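Local atomic coordinates of glutathione peroxidase-like protein (Trypanosoma brucei, PDB entry 2VUP), a protein that probably reduces hydroperoxides as a glutathione peroxidase family member that depends on tryparedoxin for its reducing power. Residues Y54-K59 / V84-C89; T69-Y74 / F111-P116; F29-L34 / H129-Y134; G48-I53 / I157-V162. All coordinates share one frame; numbering follows the deposited sequence.

Contact 1 of 4, residues Y54-K59 / V84-C89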
loop_
_atom_site.group_PDB
_atom_site.type_symbol
_atom_site.label_atom_id
_atom_site.label_comp_id
_atom_site.label_asym_id
_atom_site.label_seq_id
_atom_site.Cartn_x
_atom_site.Cartn_y
_atom_site.Cartn_z
ATOM N N TYR A 54 -0.279 0.695 0.612
ATOM C CA TYR A 54 -1.550 0.933 1.316
ATOM C C TYR A 54 -2.696 0.080 0.763
ATOM O O TYR A 54 -2.770 -0.192 -0.449
ATOM C CB TYR A 54 -1.976 2.398 1.168
ATOM C CG TYR A 54 -1.255 3.406 2.047
ATOM C CD1 TYR A 54 -1.832 3.864 3.229
ATOM C CD2 TYR A 54 -0.008 3.918 1.681
ATOM C CE1 TYR A 54 -1.179 4.795 4.047
ATOM C CE2 TYR A 54 0.652 4.859 2.482
ATOM C CZ TYR A 54 0.063 5.290 3.660
ATOM O OH TYR A 54 0.716 6.208 4.452
ATOM N N ASN A 55 -3.598 -0.334 1.648
ATOM C CA ASN A 55 -4.959 -0.632 1.225
ATOM C C ASN A 55 -5.767 0.633 1.482
ATOM O O ASN A 55 -5.637 1.253 2.545
ATOM C CB ASN A 55 -5.564 -1.872 1.918
ATOM C CG ASN A 55 -5.609 -1.754 3.446
ATOM O OD1 ASN A 55 -4.579 -1.808 4.117
ATOM N ND2 ASN A 55 -6.814 -1.630 3.996
ATOM N N VAL A 56 -6.581 1.015 0.499
ATOM C CA VAL A 56 -7.227 2.325 0.474
ATOM C C VAL A 56 -8.756 2.252 0.357
ATOM O O VAL A 56 -9.321 1.221 -0.026
ATOM C CB VAL A 56 -6.670 3.226 -0.679
ATOM C CG1 VAL A 56 -5.205 3.569 -0.447
ATOM C CG2 VAL A 56 -6.861 2.570 -2.048
ATOM N N ALA A 57 -9.404 3.365 0.697
ATOM C CA ALA A 57 -10.843 3.545 0.537
ATOM C C ALA A 57 -11.122 5.032 0.295
ATOM O O ALA A 57 -10.367 5.889 0.759
ATOM C CB ALA A 57 -11.602 3.035 1.777
ATOM N N SER A 58 -12.193 5.334 -0.436
ATOM C CA SER A 58 -12.490 6.717 -0.845
ATOM C C SER A 58 -13.431 7.443 0.128
ATOM O O SER A 58 -13.502 8.669 0.145
ATOM C CB SER A 58 -13.091 6.735 -2.256
ATOM O OG SER A 58 -12.182 6.188 -3.196
ATOM N N LYS A 59 -14.146 6.664 0.927
ATOM C CA LYS A 59 -15.185 7.177 1.805
ATOM C C LYS A 59 -14.872 6.859 3.262
ATOM O O LYS A 59 -15.777 6.562 4.039
ATOM C CB LYS A 59 -16.526 6.549 1.427
ATOM C CG LYS A 59 -17.145 7.053 0.135
ATOM C CD LYS A 59 -18.204 6.054 -0.297
ATOM C CE LYS A 59 -19.546 6.703 -0.617
ATOM N NZ LYS A 59 -20.619 5.655 -0.666
ATOM N N VAL A 84 4.708 4.420 -3.880
ATOM C CA VAL A 84 3.556 4.011 -3.087
ATOM C C VAL A 84 2.582 3.263 -4.003
ATOM O O VAL A 84 2.235 3.748 -5.074
ATOM C CB VAL A 84 2.828 5.242 -2.459
ATOM C CG1 VAL A 84 1.592 4.813 -1.670
ATOM C CG2 VAL A 84 3.781 6.055 -1.574
ATOM N N LEU A 85 2.141 2.085 -3.579
ATOM C CA LEU A 85 1.093 1.363 -4.301
ATOM C C LEU A 85 -0.171 1.383 -3.465
ATOM O O LEU A 85 -0.112 1.128 -2.263
ATOM C CB LEU A 85 1.509 -0.079 -4.581
ATOM C CG LEU A 85 2.883 -0.291 -5.222
ATOM C CD1 LEU A 85 3.164 -1.766 -5.337
ATOM C CD2 LEU A 85 2.976 0.403 -6.582
ATOM N N ALA A 86 -1.301 1.684 -4.101
ATOM C CA ALA A 86 -2.596 1.727 -3.423
ATOM C C ALA A 86 -3.543 0.646 -3.925
ATOM O O ALA A 86 -3.923 0.636 -5.090
ATOM C CB ALA A 86 -3.240 3.099 -3.572
ATOM N N PHE A 87 -3.918 -0.251 -3.022
ATOM C CA PHE A 87 -4.863 -1.315 -3.301
ATOM C C PHE A 87 -6.214 -0.930 -2.695
ATOM O O PHE A 87 -6.368 -0.914 -1.457
ATOM C CB PHE A 87 -4.372 -2.639 -2.704
ATOM C CG PHE A 87 -3.195 -3.239 -3.421
ATOM C CD1 PHE A 87 -3.386 -4.190 -4.419
ATOM C CD2 PHE A 87 -1.891 -2.866 -3.091
ATOM C CE1 PHE A 87 -2.294 -4.775 -5.085
ATOM C CE2 PHE A 87 -0.785 -3.432 -3.762
ATOM C CZ PHE A 87 -0.991 -4.384 -4.761
ATOM N N PRO A 88 -7.194 -0.598 -3.557
ATOM C CA PRO A 88 -8.556 -0.307 -3.085
ATOM C C PRO A 88 -9.201 -1.557 -2.492
ATOM O O PRO A 88 -9.021 -2.657 -3.023
ATOM C CB PRO A 88 -9.296 0.133 -4.357
ATOM C CG PRO A 88 -8.196 0.480 -5.367
ATOM C CD PRO A 88 -7.091 -0.491 -5.022
ATOM N N CYS A 89 -9.920 -1.390 -1.382
ATOM C CA CYS A 89 -10.549 -2.518 -0.691
ATOM C C CYS A 89 -11.854 -2.079 -0.031
ATOM O O CYS A 89 -11.897 -1.039 0.633
ATOM C CB CYS A 89 -9.592 -3.116 0.349
ATOM S SG CYS A 89 -10.239 -4.530 1.255
#

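Contact 2 of 4, residues T69-Y74 / F111-P116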
loop_
_atom_site.group_PDB
_atom_site.type_symbol
_atom_site.label_atom_id
_atom_site.label_comp_id
_atom_site.label_asym_id
_atom_site.label_seq_id
_atom_site.Cartn_x
_atom_site.Cartn_y
_atom_site.Cartn_z
ATOM N N THR A 69 -0.672 11.800 3.365
ATOM C CA THR A 69 0.570 11.176 3.809
ATOM C C THR A 69 1.230 10.394 2.668
ATOM O O THR A 69 2.441 10.533 2.434
ATOM C CB THR A 69 0.340 10.283 5.042
ATOM O OG1 THR A 69 0.092 11.114 6.186
ATOM C CG2 THR A 69 1.546 9.402 5.325
ATOM N N ALA A 70 0.435 9.592 1.958
ATOM C CA ALA A 70 0.931 8.777 0.841
ATOM C C ALA A 70 1.571 9.633 -0.254
ATOM O O ALA A 70 2.675 9.337 -0.711
ATOM C CB ALA A 70 -0.186 7.920 0.271
ATOM N N THR A 71 0.872 10.693 -0.650
ATOM C CA THR A 71 1.346 11.672 -1.640
ATOM C C THR A 71 2.628 12.386 -1.193
ATOM O O THR A 71 3.602 12.458 -1.946
ATOM C CB THR A 71 0.253 12.732 -1.909
ATOM O OG1 THR A 71 -0.935 12.086 -2.374
ATOM C CG2 THR A 71 0.703 13.758 -2.941
ATOM N N THR A 72 2.609 12.916 0.031
ATOM C CA THR A 72 3.750 13.630 0.607
ATOM C C THR A 72 5.011 12.764 0.598
ATOM O O THR A 72 6.083 13.230 0.202
ATOM C CB THR A 72 3.427 14.133 2.040
ATOM O OG1 THR A 72 2.460 15.191 1.965
ATOM C CG2 THR A 72 4.671 14.645 2.750
ATOM N N LEU A 73 4.874 11.504 1.015
ATOM C CA LEU A 73 5.994 10.566 1.004
ATOM C C LEU A 73 6.450 10.200 -0.409
ATOM O O LEU A 73 7.648 10.016 -0.651
ATOM C CB LEU A 73 5.649 9.300 1.788
ATOM C CG LEU A 73 5.571 9.438 3.310
ATOM C CD1 LEU A 73 4.852 8.240 3.890
ATOM C CD2 LEU A 73 6.960 9.588 3.927
ATOM N N TYR A 74 5.491 10.091 -1.328
ATOM C CA TYR A 74 5.774 9.733 -2.714
ATOM C C TYR A 74 6.554 10.841 -3.414
ATOM O O TYR A 74 7.596 10.576 -4.013
ATOM C CB TYR A 74 4.484 9.400 -3.477
ATOM C CG TYR A 74 4.692 9.012 -4.929
ATOM C CD1 TYR A 74 5.509 7.931 -5.282
ATOM C CD2 TYR A 74 4.057 9.719 -5.953
ATOM C CE1 TYR A 74 5.696 7.578 -6.616
ATOM C CE2 TYR A 74 4.232 9.369 -7.284
ATOM C CZ TYR A 74 5.053 8.305 -7.612
ATOM O OH TYR A 74 5.224 7.963 -8.939
ATOM N N PHE A 111 -6.508 14.746 -4.533
ATOM C CA PHE A 111 -5.243 14.650 -3.809
ATOM C C PHE A 111 -4.002 14.839 -4.664
ATOM O O PHE A 111 -2.907 15.040 -4.128
ATOM C CB PHE A 111 -5.185 13.333 -3.027
ATOM C CG PHE A 111 -6.360 13.131 -2.111
ATOM C CD1 PHE A 111 -6.421 13.789 -0.884
ATOM C CD2 PHE A 111 -7.415 12.303 -2.483
ATOM C CE1 PHE A 111 -7.509 13.618 -0.038
ATOM C CE2 PHE A 111 -8.510 12.125 -1.644
ATOM C CZ PHE A 111 -8.558 12.786 -0.417
ATOM N N LYS A 112 -4.180 14.798 -5.984
ATOM C CA LYS A 112 -3.069 14.891 -6.939
ATOM C C LYS A 112 -2.080 13.742 -6.751
ATOM O O LYS A 112 -0.864 13.910 -6.910
ATOM C CB LYS A 112 -2.366 16.262 -6.854
ATOM C CG LYS A 112 -2.805 17.284 -7.907
ATOM C CD LYS A 112 -4.297 17.587 -7.853
ATOM C CE LYS A 112 -4.746 18.375 -9.076
ATOM N NZ LYS A 112 -6.175 18.096 -9.399
ATOM N N ALA A 113 -2.620 12.577 -6.402
ATOM C CA ALA A 113 -1.822 11.371 -6.225
ATOM C C ALA A 113 -1.440 10.803 -7.589
ATOM O O ALA A 113 -2.303 10.489 -8.416
ATOM C CB ALA A 113 -2.582 10.346 -5.393
ATOM N N GLU A 114 -0.137 10.693 -7.814
ATOM C CA GLU A 114 0.405 10.298 -9.105
ATOM C C GLU A 114 0.969 8.876 -9.052
ATOM O O GLU A 114 1.403 8.333 -10.073
ATOM C CB GLU A 114 1.489 11.292 -9.542
ATOM C CG GLU A 114 1.049 12.761 -9.477
ATOM C CD GLU A 114 2.205 13.746 -9.621
ATOM O OE1 GLU A 114 2.121 14.851 -9.043
ATOM O OE2 GLU A 114 3.197 13.425 -10.306
ATOM N N PHE A 115 0.955 8.283 -7.856
ATOM C CA PHE A 115 1.422 6.916 -7.661
ATOM C C PHE A 115 0.423 5.884 -8.221
ATOM O O PHE A 115 -0.750 6.201 -8.423
ATOM C CB PHE A 115 1.773 6.654 -6.186
ATOM C CG PHE A 115 0.684 7.028 -5.209
ATOM C CD1 PHE A 115 0.785 8.193 -4.453
ATOM C CD2 PHE A 115 -0.429 6.203 -5.025
ATOM C CE1 PHE A 115 -0.208 8.542 -3.543
ATOM C CE2 PHE A 115 -1.428 6.540 -4.117
ATOM C CZ PHE A 115 -1.322 7.715 -3.377
ATOM N N PRO A 116 0.896 4.655 -8.505
ATOM C CA PRO A 116 0.043 3.603 -9.066
ATOM C C PRO A 116 -1.125 3.184 -8.174
ATOM O O PRO A 116 -0.923 2.846 -6.999
ATOM C CB PRO A 116 1.011 2.428 -9.222
ATOM C CG PRO A 116 2.352 3.055 -9.314
ATOM C CD PRO A 116 2.284 4.187 -8.350
#

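Contact 3 of 4, residues F29-L34 / H129-Y134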
loop_
_atom_site.group_PDB
_atom_site.type_symbol
_atom_site.label_atom_id
_atom_site.label_comp_id
_atom_site.label_asym_id
_atom_site.label_seq_id
_atom_site.Cartn_x
_atom_site.Cartn_y
_atom_site.Cartn_z
ATOM N N PHE A 29 7.773 -9.678 -4.961
ATOM C CA PHE A 29 7.930 -9.874 -6.402
ATOM C C PHE A 29 7.606 -11.292 -6.870
ATOM O O PHE A 29 7.613 -11.571 -8.065
ATOM C CB PHE A 29 9.327 -9.427 -6.847
ATOM C CG PHE A 29 9.692 -8.056 -6.353
ATOM C CD1 PHE A 29 9.013 -6.931 -6.824
ATOM C CD2 PHE A 29 10.675 -7.891 -5.385
ATOM C CE1 PHE A 29 9.329 -5.658 -6.355
ATOM C CE2 PHE A 29 11.003 -6.624 -4.914
ATOM C CZ PHE A 29 10.323 -5.507 -5.394
ATOM N N ASP A 30 7.298 -12.171 -5.926
ATOM C CA ASP A 30 6.792 -13.499 -6.250
ATOM C C ASP A 30 5.271 -13.494 -6.479
ATOM O O ASP A 30 4.661 -14.545 -6.664
ATOM C CB ASP A 30 7.181 -14.493 -5.149
ATOM C CG ASP A 30 8.693 -14.718 -5.063
ATOM O OD1 ASP A 30 9.448 -14.190 -5.912
ATOM O OD2 ASP A 30 9.126 -15.420 -4.130
ATOM N N PHE A 31 4.670 -12.307 -6.479
ATOM C CA PHE A 31 3.216 -12.173 -6.615
ATOM C C PHE A 31 2.797 -11.333 -7.817
ATOM O O PHE A 31 3.521 -10.434 -8.245
ATOM C CB PHE A 31 2.597 -11.636 -5.317
ATOM C CG PHE A 31 2.861 -12.511 -4.134
ATOM C CD1 PHE A 31 2.068 -13.629 -3.892
ATOM C CD2 PHE A 31 3.930 -12.246 -3.281
ATOM C CE1 PHE A 31 2.323 -14.464 -2.812
ATOM C CE2 PHE A 31 4.192 -13.074 -2.191
ATOM C CZ PHE A 31 3.380 -14.189 -1.960
ATOM N N GLU A 32 1.625 -11.660 -8.362
ATOM C CA GLU A 32 1.079 -10.984 -9.535
ATOM C C GLU A 32 -0.092 -10.118 -9.109
ATOM O O GLU A 32 -0.988 -10.586 -8.409
ATOM C CB GLU A 32 0.563 -11.994 -10.556
ATOM C CG GLU A 32 1.560 -13.043 -11.012
ATOM C CD GLU A 32 0.854 -14.194 -11.691
ATOM O OE1 GLU A 32 0.641 -14.102 -12.914
ATOM O OE2 GLU A 32 0.468 -15.163 -10.997
ATOM N N VAL A 33 -0.085 -8.862 -9.537
ATOM C CA VAL A 33 -1.188 -7.958 -9.228
ATOM C C VAL A 33 -1.705 -7.257 -10.474
ATOM O O VAL A 33 -0.957 -7.016 -11.422
ATOM C CB VAL A 33 -0.821 -6.908 -8.131
ATOM C CG1 VAL A 33 -0.565 -7.596 -6.784
ATOM C CG2 VAL A 33 0.376 -6.069 -8.551
ATOM N N LEU A 34 -2.994 -6.946 -10.457
ATOM C CA LEU A 34 -3.633 -6.181 -11.510
ATOM C C LEU A 34 -3.684 -4.713 -11.127
ATOM O O LEU A 34 -3.978 -4.376 -9.980
ATOM C CB LEU A 34 -5.062 -6.676 -11.733
ATOM C CG LEU A 34 -5.328 -8.058 -12.319
ATOM C CD1 LEU A 34 -6.839 -8.307 -12.337
ATOM C CD2 LEU A 34 -4.735 -8.204 -13.727
ATOM N N HIS A 129 -5.986 -11.458 -1.342
ATOM C CA HIS A 129 -4.909 -11.545 -2.317
ATOM C C HIS A 129 -3.707 -12.258 -1.684
ATOM O O HIS A 129 -3.384 -12.006 -0.520
ATOM C CB HIS A 129 -4.527 -10.146 -2.808
ATOM C CG HIS A 129 -3.768 -10.139 -4.095
ATOM N ND1 HIS A 129 -2.472 -10.595 -4.197
ATOM C CD2 HIS A 129 -4.118 -9.722 -5.335
ATOM C CE1 HIS A 129 -2.060 -10.472 -5.446
ATOM N NE2 HIS A 129 -3.037 -9.936 -6.156
ATOM N N PRO A 130 -3.075 -13.190 -2.432
ATOM C CA PRO A 130 -1.873 -13.886 -1.952
ATOM C C PRO A 130 -0.778 -12.937 -1.442
ATOM O O PRO A 130 -0.147 -13.226 -0.425
ATOM C CB PRO A 130 -1.394 -14.643 -3.190
ATOM C CG PRO A 130 -2.631 -14.901 -3.964
ATOM C CD PRO A 130 -3.493 -13.680 -3.763
ATOM N N LEU A 131 -0.565 -11.820 -2.139
ATOM C CA LEU A 131 0.407 -10.812 -1.706
ATOM C C LEU A 131 0.100 -10.259 -0.304
ATOM O O LEU A 131 1.012 -10.057 0.505
ATOM C CB LEU A 131 0.501 -9.666 -2.716
ATOM C CG LEU A 131 1.307 -8.438 -2.268
ATOM C CD1 LEU A 131 2.823 -8.721 -2.249
ATOM C CD2 LEU A 131 0.992 -7.241 -3.115
ATOM N N TYR A 132 -1.177 -10.014 -0.017
ATOM C CA TYR A 132 -1.550 -9.560 1.321
ATOM C C TYR A 132 -1.357 -10.627 2.394
ATOM O O TYR A 132 -0.885 -10.326 3.487
ATOM C CB TYR A 132 -2.956 -8.937 1.353
ATOM C CG TYR A 132 -2.871 -7.431 1.228
ATOM C CD1 TYR A 132 -2.812 -6.622 2.364
ATOM C CD2 TYR A 132 -2.798 -6.820 -0.018
ATOM C CE1 TYR A 132 -2.701 -5.243 2.259
ATOM C CE2 TYR A 132 -2.679 -5.431 -0.137
ATOM C CZ TYR A 132 -2.634 -4.651 1.006
ATOM O OH TYR A 132 -2.521 -3.282 0.889
ATOM N N GLU A 133 -1.686 -11.875 2.076
ATOM C CA GLU A 133 -1.452 -12.955 3.027
ATOM C C GLU A 133 0.029 -13.065 3.407
ATOM O O GLU A 133 0.362 -13.296 4.572
ATOM C CB GLU A 133 -2.015 -14.281 2.516
ATOM C CG GLU A 133 -3.544 -14.302 2.409
ATOM C CD GLU A 133 -4.248 -13.938 3.715
ATOM O OE1 GLU A 133 -4.743 -14.851 4.398
ATOM O OE2 GLU A 133 -4.314 -12.739 4.065
ATOM N N TYR A 134 0.905 -12.857 2.429
ATOM C CA TYR A 134 2.351 -12.836 2.657
ATOM C C TYR A 134 2.818 -11.645 3.525
ATOM O O TYR A 134 3.584 -11.827 4.472
ATOM C CB TYR A 134 3.105 -12.881 1.318
ATOM C CG TYR A 134 4.565 -12.516 1.437
ATOM C CD1 TYR A 134 5.507 -13.427 1.941
ATOM C CD2 TYR A 134 5.008 -11.252 1.067
ATOM C CE1 TYR A 134 6.851 -13.065 2.068
ATOM C CE2 TYR A 134 6.332 -10.895 1.187
ATOM C CZ TYR A 134 7.248 -11.796 1.688
ATOM O OH TYR A 134 8.559 -11.401 1.789
HETATM O O HOH W 1 -4.370 -7.934 -8.213
#

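Contact 4 of 4, residues G48-I53 / I157-V162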
loop_
_atom_site.group_PDB
_atom_site.type_symbol
_atom_site.label_atom_id
_atom_site.label_comp_id
_atom_site.label_asym_id
_atom_site.label_seq_id
_atom_site.Cartn_x
_atom_site.Cartn_y
_atom_site.Cartn_z
ATOM N N GLY A 48 14.768 -3.368 -5.852
ATOM C CA GLY A 48 16.032 -2.662 -5.664
ATOM C C GLY A 48 15.903 -1.428 -4.795
ATOM O O GLY A 48 16.909 -0.893 -4.326
ATOM N N SER A 49 14.670 -0.965 -4.594
ATOM C CA SER A 49 14.393 0.172 -3.710
ATOM C C SER A 49 13.117 -0.035 -2.879
ATOM O O SER A 49 12.255 -0.835 -3.263
ATOM C CB SER A 49 14.347 1.497 -4.488
ATOM O OG SER A 49 13.942 1.311 -5.825
ATOM N N PRO A 50 13.009 0.658 -1.722
ATOM C CA PRO A 50 11.850 0.484 -0.841
ATOM C C PRO A 50 10.527 1.030 -1.384
ATOM O O PRO A 50 10.519 1.957 -2.199
ATOM C CB PRO A 50 12.261 1.235 0.434
ATOM C CG PRO A 50 13.248 2.228 -0.005
ATOM C CD PRO A 50 13.988 1.602 -1.150
ATOM N N LEU A 51 9.428 0.437 -0.922
ATOM C CA LEU A 51 8.066 0.856 -1.284
ATOM C C LEU A 51 7.183 0.934 -0.039
ATOM O O LEU A 51 7.462 0.279 0.973
ATOM C CB LEU A 51 7.394 -0.156 -2.230
ATOM C CG LEU A 51 8.005 -0.863 -3.435
ATOM C CD1 LEU A 51 9.020 -1.917 -3.027
ATOM C CD2 LEU A 51 6.860 -1.512 -4.243
ATOM N N LEU A 52 6.102 1.705 -0.144
ATOM C CA LEU A 52 5.040 1.692 0.854
ATOM C C LEU A 52 3.711 1.284 0.209
ATOM O O LEU A 52 3.239 1.931 -0.721
ATOM C CB LEU A 52 4.930 3.053 1.555
ATOM C CG LEU A 52 4.001 3.215 2.768
ATOM C CD1 LEU A 52 4.477 2.413 3.970
ATOM C CD2 LEU A 52 3.896 4.690 3.124
ATOM N N ILE A 53 3.124 0.196 0.695
ATOM C CA ILE A 53 1.874 -0.319 0.125
ATOM C C ILE A 53 0.680 -0.117 1.061
ATOM O O ILE A 53 0.642 -0.686 2.149
ATOM C CB ILE A 53 1.995 -1.821 -0.270
ATOM C CG1 ILE A 53 3.172 -2.021 -1.241
ATOM C CG2 ILE A 53 0.667 -2.315 -0.856
ATOM C CD1 ILE A 53 3.551 -3.474 -1.508
ATOM N N ILE A 157 8.269 -1.829 2.623
ATOM C CA ILE A 157 8.955 -2.903 1.919
ATOM C C ILE A 157 10.397 -2.469 1.685
ATOM O O ILE A 157 10.642 -1.312 1.334
ATOM C CB ILE A 157 8.278 -3.187 0.532
ATOM C CG1 ILE A 157 6.739 -3.283 0.647
ATOM C CG2 ILE A 157 8.875 -4.423 -0.133
ATOM C CD1 ILE A 157 6.199 -4.405 1.545
ATOM N N ASP A 158 11.349 -3.381 1.880
ATOM C CA ASP A 158 12.762 -3.043 1.653
ATOM C C ASP A 158 13.238 -3.298 0.208
ATOM O O ASP A 158 12.443 -3.675 -0.664
ATOM C CB ASP A 158 13.675 -3.715 2.693
ATOM C CG ASP A 158 13.797 -5.210 2.504
ATOM O OD1 ASP A 158 13.454 -5.734 1.419
ATOM O OD2 ASP A 158 14.261 -5.873 3.457
ATOM N N ARG A 159 14.534 -3.084 -0.026
ATOM C CA ARG A 159 15.143 -3.178 -1.361
ATOM C C ARG A 159 15.148 -4.582 -1.969
ATOM O O ARG A 159 15.297 -4.737 -3.184
ATOM C CB ARG A 159 16.567 -2.616 -1.330
ATOM C CG ARG A 159 16.619 -1.105 -1.145
ATOM C CD ARG A 159 18.021 -0.547 -1.317
ATOM N NE ARG A 159 17.984 0.760 -1.972
ATOM C CZ ARG A 159 17.959 1.920 -1.331
ATOM N NH1 ARG A 159 17.981 1.946 -0.012
ATOM N NH2 ARG A 159 17.915 3.058 -2.012
ATOM N N ASP A 160 15.003 -5.600 -1.129
ATOM C CA ASP A 160 14.877 -6.970 -1.597
ATOM C C ASP A 160 13.413 -7.381 -1.782
ATOM O O ASP A 160 13.131 -8.540 -2.094
ATOM C CB ASP A 160 15.562 -7.932 -0.625
ATOM C CG ASP A 160 17.066 -7.705 -0.527
ATOM O OD1 ASP A 160 17.664 -7.146 -1.477
ATOM O OD2 ASP A 160 17.647 -8.088 0.510
ATOM N N GLY A 161 12.494 -6.436 -1.577
ATOM C CA GLY A 161 11.056 -6.702 -1.679
ATOM C C GLY A 161 10.470 -7.444 -0.489
ATOM O O GLY A 161 9.457 -8.127 -0.619
ATOM N N VAL A 162 11.111 -7.290 0.670
ATOM C CA VAL A 162 10.701 -7.935 1.920
ATOM C C VAL A 162 10.042 -6.892 2.838
ATOM O O VAL A 162 10.629 -5.835 3.088
ATOM C CB VAL A 162 11.921 -8.571 2.639
ATOM C CG1 VAL A 162 11.529 -9.160 3.987
ATOM C CG2 VAL A 162 12.587 -9.635 1.757
HETATM O O HOH W 2 12.281 -3.508 -3.399
#

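Contact 1 of 4, residues Y54-K59 / V84-C89
Val-56 and Tyr-54 meet Ala-86, Pro-88 and Val-84 on one face of two parallel strands, 51-56 and 83-88. With crossover helix 63-77, which covers that face, the strands form a beta-alpha-beta unit of the thioredoxin fold. The two branches of Val-56 divide the contact. CG1, anti to the carbonyl carbon (chi1 -65°), comes 3.7 Å from Ala-86 CB, while Val-56 CG2 rests 3.5 Å from Pro-88 CA. The short methyl of Ala-86 lets both valine branches settle beside it. Tyr-54 slants across Val-84, its CD2 lying 3.8 Å from Val-84 CG1, and the ring reaches on to Thr-69 and Ala-70 of the helix.

Asn-55 and Phe-87 share the other face but diverge. The Phe-87 ring leads off toward Ile-53 and Leu-131, keeping Tyr-54 O in its plane, at the edge. Asn-55 lays its CB against Phe-87 O at 3.6 Å, and its buried ND2 is bonded to Trp-150 O. Proline suits the place of Pro-88 because the nitrogen there faces away from strand 51-56, so the ladder needs no N-H from it. The next rung is Cys-89 N to Val-56 O, 3.0 Å. Beyond the strand, Ala-57 leads to nearby Cys-60, the predicted active-site residue. The rungs differ in shape: Phe-87 N points almost straight at Tyr-54 O (2.8 Å, 176° at the hydrogen), whereas Val-56 N meets Phe-87 O, also at 2.8 Å, from 42° above the carbonyl plane.

Contact 2 of 4, residues T69-Y74 / F111-P116
Phe-115 drops its CB onto the centre of the Tyr-74 ring, a CH-pi contact 3.7 Å from the centroid and only 6° off the ring normal. The same two residues form an offset edge-to-face pair between helix 63-77 of the thioredoxin fold and the loop that follows helix 100-111: the edge of Phe-115 turns to the face of Tyr-74, with planes at 88° and centroids 5.7 Å apart. Tyr-74 CG lies anti to the backbone N (chi1 -180°), which carries the ring out from the helix to the loop. The far end of Phe-115 runs along the helix surface one turn earlier. Its CZ lies 3.8 Å from Ala-70 CB, where a small residue lets the ring come close, and its CE1 is equally near Thr-71 OG1, 3.8 Å.

Thr-71 suits this half-buried place because its hydroxyl is bonded to Tyr-67 O within its own helix, so that OG1 can lie against Ala-113 CB with its bond already made. In the second shell, Lys-112 breaks from helix 100-111 with a positive phi and turns the chain back toward helix 63-77. Phe-111 lays its ring against Tyr-67. At the other end, Pro-116 is backbone-bonded to Ala-86 of the edge strand, and Phe-115 also touches Val-84 there. On the helix side the threonine methyl closes the contact, Thr-71 CG2 standing 4.0 Å from Phe-111 O.

Contact 3 of 4, residues F29-L34 / H129-Y134
Phe-31 and Leu-131 mark the closest backbone approach, 5.8 Å between their CA atoms, where the irregular chain of 29-34 passes the first turn of helix 130-138. The Phe-31 ring lies flat over that turn: Leu-131 CA stands above one face, offset toward the rim, 4.0 Å from the ring centroid. Pro-130, Leu-131 and Tyr-134 line the helix side of the ring. Its CD1 meets Pro-130 CB at 3.7 Å, Leu-131 CD1 comes up beside CD2, and CZ presses on Tyr-134 CB at 3.5 Å. The Tyr-134 ring is oblique to that of Phe-31, their planes at 35°. A broad, flat phenyl suits this place because it can cover three helix residues at once.

His-129 caps the helix through ND1. CG anti to the backbone N (chi1 -161°) folds the imidazole back over the start of the helix, where ND1 accepts from Leu-131 N (3.1 Å) almost exactly in the ring plane. At the far nitrogen, His-129 NE2 lies 3.1 Å from Glu-32 O, which also sits in the plane at the ring edge. A water takes a bond from Leu-34 N at 2.8 Å and a weak one from His-129 NE2. Val-33 CG1 meets the NE2 and CE1 side of the imidazole obliquely, 3.5 Å from His-129 NE2, and packs beside Leu-131 CD2. Val-33 and Leu-131 both continue onto Phe-87 of the sheet. The arrangement is a histidine N-cap with Phe-31 packed on the helix's first turn, joining the N-terminal segment to the helix lying over the Phe-87 face of the thioredoxin-fold sheet.

Contact 4 of 4, residues G48-I53 / I157-V162
Arg-159 curls its side chain round the carbonyl of Gly-48, so that NE gives a weak bond to Gly-48 O (3.1 Å) while one face of the guanidinium lies over Pro-50 CD. A bend at chi3 (144°) makes the curl possible, and the end of the chain is held beyond the contact, NH1 donating to Leu-184 O of helix 173-185. In return Gly-48 N makes a weak bond to Arg-159 O, 3.0 Å. At the backbone angles of Gly-48 (phi 107°) a CB would collide with the preceding carbonyl, so glycine fits here. Pro-50, an apolar ring with little freedom, suits its place by presenting CD to the guanidinium face.

Further in, Leu-51 and Ile-157 form an antiparallel hydrogen-bonded pair: Ile-157 N to Leu-51 O is 2.8 Å and Leu-51 N to Ile-157 O is 3.1 Å. The beta-branched Ile-157 serves two partners on this buried face, its CG2 packing on Leu-51 CD1 at 3.8 Å and its CG1 on Ile-53 CD1 at 3.9 Å.

Asp-158 shapes the turn that follows. Its OD1 accepts from Asp-160 N, an Asx turn, and from Val-162 N on the opposite face of the carboxylate plane. Gly-161, with positive phi, completes a type I turn with a G1 bulge, the hairpin connection between the antiparallel strands 154-157 and 163-167 of this thioredoxin-fold sheet.

How the contacts relate
Contact 1 is the fully buried core, while contacts 2, 3 and 4 are partly buried and mix buried residues with exposed ones. Contacts 1 and 4 share strand 51-56, which pairs in parallel with 83-88 on one side and antiparallel with 154-157 on the other; contact 1 rests on a ladder of parallel bonds, contact 4 on one antiparallel pair plus weaker bonds round Arg-159. A probable bond from Leu-85 N to Leu-52 O ties the two together. Contacts 2 and 3 instead depend on aromatic rings laid against helices. They lie on opposite sides of the chain's centre, about 22 Å between contact centres, yet both touch contact 1. Polar side chains shape contacts 3 and 4 most.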